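Local coordinates for photosystem II assembly protein Ycf48 (Thermosynechococcus elongatus, PDB 5OJ5), which binds the C-terminal extension of D1 and probably helps photosystem II to assemble in its early stages and photodamaged D1 to be replaced, at residues N45-I50 with L336-D341; G109-I114 with M121-D126. One frame throughout, in Å; residues are numbered along the deposited sequence.

How the interactions relate
Both contacts sit in four-stranded antiparallel blades of the seven-bladed propeller, but in different blades, with centres 28 Å apart and nearest atoms about 19 Å apart. Interaction 1 joins the N-terminal and C-terminal parts of the propeller: strand 47-51, the first, lies at the edge of a blade beside strand 334-338, the last, in a sheet finished by strands 325-329 and 317-320. Interaction 2 is local, pairing strands 111-117 and 120-124 of a hairpin in the blade that begins with strand 101-108. Along the chain it is nested inside the long loop that interaction 1 closes. One contact therefore shuts the ring, while the other builds a single blade within it.

Interaction 1 of 2, residues N45-I50 with L336-D341; sequences NPWEAI and LRYVTD
Trp-47 packs against Tyr-338 where the first strand of the propeller, 47-51, lies antiparallel to the last, 334-338. This is the velcro closure of a beta-propeller: one blade takes its outer strand from the start of the chain and the other three from its end, which locks the ring. Arg-337 and Glu-48 make the hydrogen-bonded pair, N to O in both directions. Beyond them Val-339 N donates to Pro-46 O at 2.7 Å, extending the ladder by one more rung.

The tight side holds Trp-47, Leu-336 and Tyr-338, with Pro-46 beside them. The Trp-47 indole stands beside its own backbone N and anti to its carbonyl carbon (chi1 -65°), which swings its six-membered ring across to the neighbouring strand. Tyr-338 CB sits over one face of that ring, 3.7 Å from Trp-47 CZ3, and the tyrosine ring follows with its edge to the same face, the planes 82° apart in a T-shaped pair. Leu-336 CB closes on Trp-47 CE3 at 3.7 Å, while Pro-46 CB and CG meet Tyr-338 CE1. From the preceding blade, Trp-284 meets Trp-47 edge-to-face and Leu-292 adds further packing.

The other side is looser, more polar and only partly buried. Here Glu-48 and Arg-337 run alongside each other, pointing the same way, and the aliphatic ends of Ile-50 and Val-339 flank the pair: Ile-50 CD1 near Arg-337 CB, Val-339 CG2 above one guanidinium face, toward its rim. A bend at chi3 (80°) turns the guanidinium toward the acid. One oxygen takes both contacts: Glu-48 OE1 lies in the guanidinium plane, 2.7 Å from Arg-337 NE in a salt bridge, with a weak bond from Arg-337 NH2 at 2.9 Å, yet NE meets this oxygen from above the carboxylate plane.

Interaction 2 of 2, residues G109-I114 with M121-D126; sequences GNEGWI and MLHTTD
His-123 is held between Trp-113 and Glu-111 on one face of an antiparallel beta hairpin, strands 111-117 and 120-124, the middle two strands of a propeller blade. Its NE2 gives a hydrogen bond to Glu-111 OE2 at 2.8 Å; the N-H...O angle is 165°, the oxygen lies in the imidazole plane, and the lone pair used is the anti one, away from the other carboxylate oxygen. The same imidazole puts CD2 over the centre of the Trp-113 ring, 3.5 Å from Trp-113 CE2. The two ring planes meet obliquely, 46° apart. At the rim of the indole Met-121 SD lies near the ring plane, 4.0 Å from Trp-113 CZ3, a Met-aromatic contact.

With CG of His-123 anti to the backbone N (chi1 179°), the imidazole lies side by side with the indole and its NE2 faces Glu-111, whose extended chain crosses toward it. Underneath, two hydrogen-bonded pairs, Gly-112 with Thr-124 and Ile-114 with Leu-122, bracket the Trp-113 and His-123 pair; Leu-122 N to Ile-114 O is the shortest of the four rungs, at 2.8 Å.

On the opposite face Ile-114 CB meets Leu-122 CB at 4.1 Å, with Phe-102 of the inner strand packed on both, and Leu-122 also touches an apolar side chain of the bound peptide. Thr-124 OG1 accepts from Asp-126 N in an ST turn and is bonded to Ser-130 as well. The adjoining blade supplies Ile-147 and Ala-149 against Trp-113, and Gly-153 N donates to Glu-111 OE1. With one carboxylate oxygen on the imidazole and the other on that backbone N-H, Glu-111 links two blades and, together with the Trp-113 face under CD2, probably fixes how the imidazole is turned.

Interaction 1 of 2, residues N45-I50 with L336-D341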
# COMPACT_ATOMS: atom_id res chain seq x y z
N ASN A 45 16.34 4.80 -15.67
CA ASN A 45 15.95 4.46 -14.31
C ASN A 45 15.50 5.73 -13.60
O ASN A 45 16.35 6.57 -13.27
CB ASN A 45 17.13 3.88 -13.56
CG ASN A 45 16.82 3.80 -12.07
OD1 ASN A 45 15.67 3.51 -11.68
ND2 ASN A 45 17.77 4.14 -11.23
N PRO A 46 14.20 5.89 -13.30
CA PRO A 46 13.72 7.10 -12.64
C PRO A 46 13.83 7.02 -11.12
O PRO A 46 13.49 7.98 -10.43
CB PRO A 46 12.25 7.14 -13.06
CG PRO A 46 11.86 5.69 -13.19
CD PRO A 46 13.09 5.00 -13.71
N TRP A 47 14.29 5.93 -10.56
CA TRP A 47 14.21 5.73 -9.13
C TRP A 47 15.53 6.03 -8.46
O TRP A 47 16.55 5.42 -8.76
CB TRP A 47 13.77 4.30 -8.83
CG TRP A 47 12.39 4.00 -9.31
CD1 TRP A 47 12.04 3.29 -10.43
CD2 TRP A 47 11.16 4.42 -8.72
NE1 TRP A 47 10.68 3.23 -10.56
CE2 TRP A 47 10.11 3.91 -9.53
CE3 TRP A 47 10.84 5.14 -7.56
CZ2 TRP A 47 8.76 4.11 -9.21
CZ3 TRP A 47 9.50 5.33 -7.24
CH2 TRP A 47 8.48 4.80 -8.07
N GLU A 48 15.51 6.96 -7.53
CA GLU A 48 16.70 7.26 -6.74
C GLU A 48 16.57 6.64 -5.35
O GLU A 48 15.56 6.81 -4.68
CB GLU A 48 16.88 8.77 -6.66
CG GLU A 48 15.94 9.60 -5.85
CD GLU A 48 16.54 10.96 -5.52
OE1 GLU A 48 16.08 11.58 -4.53
OE2 GLU A 48 17.49 11.42 -6.23
N ALA A 49 17.59 5.95 -4.90
CA ALA A 49 17.58 5.31 -3.59
C ALA A 49 17.92 6.33 -2.52
O ALA A 49 18.86 7.11 -2.66
CB ALA A 49 18.56 4.15 -3.53
N ILE A 50 17.14 6.35 -1.46
CA ILE A 50 17.31 7.19 -0.28
C ILE A 50 17.41 6.25 0.92
O ILE A 50 16.64 5.29 1.05
CB ILE A 50 16.09 8.14 -0.12
CG1 ILE A 50 16.06 9.18 -1.26
CG2 ILE A 50 16.13 8.84 1.26
CD1 ILE A 50 14.82 10.01 -1.32
N LEU A 336 12.83 4.21 -2.43
CA LEU A 336 13.15 4.74 -3.75
C LEU A 336 12.21 5.90 -4.03
O LEU A 336 11.01 5.81 -3.70
CB LEU A 336 12.98 3.70 -4.85
CG LEU A 336 13.66 2.35 -4.63
CD1 LEU A 336 13.36 1.43 -5.84
CD2 LEU A 336 15.11 2.51 -4.36
N ARG A 337 12.71 6.95 -4.65
CA ARG A 337 11.94 8.15 -4.98
C ARG A 337 11.95 8.35 -6.50
O ARG A 337 13.00 8.27 -7.14
CB ARG A 337 12.53 9.39 -4.31
CG ARG A 337 11.74 10.67 -4.60
CD ARG A 337 12.31 11.83 -3.79
NE ARG A 337 13.50 12.36 -4.43
CZ ARG A 337 13.49 13.33 -5.35
NH1 ARG A 337 12.37 13.88 -5.77
NH2 ARG A 337 14.62 13.72 -5.89
N TYR A 338 10.78 8.61 -7.06
CA TYR A 338 10.63 8.78 -8.52
C TYR A 338 11.14 10.16 -8.92
O TYR A 338 10.72 11.16 -8.35
CB TYR A 338 9.15 8.65 -8.90
CG TYR A 338 8.96 8.64 -10.39
CD1 TYR A 338 9.01 7.45 -11.09
CD2 TYR A 338 8.75 9.82 -11.10
CE1 TYR A 338 8.88 7.43 -12.47
CE2 TYR A 338 8.61 9.80 -12.49
CZ TYR A 338 8.68 8.59 -13.15
OH TYR A 338 8.56 8.57 -14.52
N VAL A 339 12.01 10.20 -9.92
CA VAL A 339 12.59 11.43 -10.45
C VAL A 339 12.33 11.46 -11.96
O VAL A 339 12.87 10.64 -12.72
CB VAL A 339 14.09 11.50 -10.16
CG1 VAL A 339 14.66 12.78 -10.76
CG2 VAL A 339 14.35 11.44 -8.65
N THR A 340 11.47 12.38 -12.39
CA THR A 340 11.18 12.50 -13.82
C THR A 340 12.45 12.74 -14.63
O THR A 340 13.32 13.51 -14.23
CB THR A 340 10.24 13.69 -14.02
OG1 THR A 340 9.10 13.53 -13.18
CG2 THR A 340 9.80 13.82 -15.47
N ASP A 341 12.54 12.08 -15.79
CA ASP A 341 13.63 12.30 -16.75
C ASP A 341 13.53 13.71 -17.33
O ASP A 341 12.57 14.01 -18.03
CB ASP A 341 13.55 11.25 -17.88
CG ASP A 341 14.79 11.23 -18.78
OD1 ASP A 341 15.67 12.11 -18.63
OD2 ASP A 341 14.89 10.32 -19.64

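Interaction 2 of 2, residues G109-I114 with M121-D126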
# COMPACT_ATOMS: atom_id res chain seq x y z
N GLY A 109 -5.93 16.89 2.76
CA GLY A 109 -5.50 18.21 3.22
C GLY A 109 -4.80 18.10 4.57
O GLY A 109 -4.05 17.16 4.82
N ASN A 110 -5.06 19.05 5.47
CA ASN A 110 -4.39 19.07 6.76
C ASN A 110 -4.95 18.06 7.76
O ASN A 110 -4.40 17.95 8.86
CB ASN A 110 -4.41 20.47 7.38
CG ASN A 110 -3.08 21.25 7.16
OD1 ASN A 110 -2.13 20.77 6.58
ND2 ASN A 110 -3.04 22.45 7.68
N GLU A 111 -6.04 17.35 7.42
CA GLU A 111 -6.58 16.34 8.32
C GLU A 111 -5.91 15.00 8.05
O GLU A 111 -5.95 14.51 6.92
CB GLU A 111 -8.08 16.20 8.18
CG GLU A 111 -8.59 15.31 9.28
CD GLU A 111 -10.10 15.32 9.41
OE1 GLU A 111 -10.85 15.55 8.41
OE2 GLU A 111 -10.60 15.14 10.59
N GLY A 112 -5.29 14.42 9.08
CA GLY A 112 -4.58 13.17 8.93
C GLY A 112 -4.89 12.19 10.04
O GLY A 112 -5.28 12.56 11.15
N TRP A 113 -4.67 10.93 9.71
CA TRP A 113 -4.97 9.82 10.59
C TRP A 113 -3.86 8.78 10.48
O TRP A 113 -3.35 8.54 9.38
CB TRP A 113 -6.27 9.13 10.17
CG TRP A 113 -7.46 10.02 10.01
CD1 TRP A 113 -7.73 10.86 8.98
CD2 TRP A 113 -8.55 10.15 10.92
NE1 TRP A 113 -8.94 11.50 9.18
CE2 TRP A 113 -9.46 11.08 10.36
CE3 TRP A 113 -8.87 9.54 12.14
CZ2 TRP A 113 -10.66 11.42 10.99
CZ3 TRP A 113 -10.06 9.89 12.78
CH2 TRP A 113 -10.93 10.80 12.19
N ILE A 114 -3.52 8.16 11.60
CA ILE A 114 -2.60 7.02 11.64
C ILE A 114 -3.28 5.93 12.45
O ILE A 114 -3.86 6.22 13.50
CB ILE A 114 -1.27 7.39 12.32
CG1 ILE A 114 -0.53 8.46 11.50
CG2 ILE A 114 -0.39 6.14 12.49
CD1 ILE A 114 0.62 9.11 12.28
N MET A 121 -4.91 4.77 17.38
CA MET A 121 -5.35 5.72 16.36
C MET A 121 -4.88 7.11 16.78
O MET A 121 -5.12 7.54 17.91
CB MET A 121 -6.87 5.69 16.22
CG MET A 121 -7.40 6.74 15.23
SD MET A 121 -9.16 6.65 14.94
CE MET A 121 -9.26 5.13 14.03
N LEU A 122 -4.24 7.79 15.84
CA LEU A 122 -3.79 9.16 16.01
C LEU A 122 -4.46 10.03 14.95
O LEU A 122 -4.75 9.59 13.83
CB LEU A 122 -2.29 9.25 15.82
CG LEU A 122 -1.45 8.31 16.69
CD1 LEU A 122 0.02 8.39 16.31
CD2 LEU A 122 -1.64 8.58 18.15
N HIS A 123 -4.68 11.30 15.31
CA HIS A 123 -5.40 12.22 14.46
C HIS A 123 -4.77 13.60 14.56
O HIS A 123 -4.35 14.04 15.64
CB HIS A 123 -6.87 12.24 14.91
CG HIS A 123 -7.77 13.17 14.14
ND1 HIS A 123 -8.42 14.21 14.75
CD2 HIS A 123 -8.16 13.18 12.85
CE1 HIS A 123 -9.19 14.83 13.86
NE2 HIS A 123 -9.03 14.23 12.69
N THR A 124 -4.80 14.32 13.45
CA THR A 124 -4.35 15.70 13.37
C THR A 124 -5.31 16.48 12.48
O THR A 124 -5.84 15.95 11.50
CB THR A 124 -2.89 15.78 12.80
OG1 THR A 124 -2.47 17.14 12.79
CG2 THR A 124 -2.77 15.27 11.38
N THR A 125 -5.45 17.76 12.79
CA THR A 125 -6.16 18.68 11.91
C THR A 125 -5.27 19.79 11.40
O THR A 125 -5.77 20.68 10.70
CB THR A 125 -7.39 19.26 12.59
OG1 THR A 125 -6.96 19.94 13.76
CG2 THR A 125 -8.37 18.19 12.93
N ASP A 126 -3.98 19.77 11.70
CA ASP A 126 -3.09 20.86 11.31
C ASP A 126 -1.88 20.36 10.55
O ASP A 126 -0.80 20.96 10.62
CB ASP A 126 -2.69 21.72 12.53
CG ASP A 126 -1.93 20.95 13.59
OD1 ASP A 126 -1.55 19.79 13.34
OD2 ASP A 126 -1.68 21.53 14.68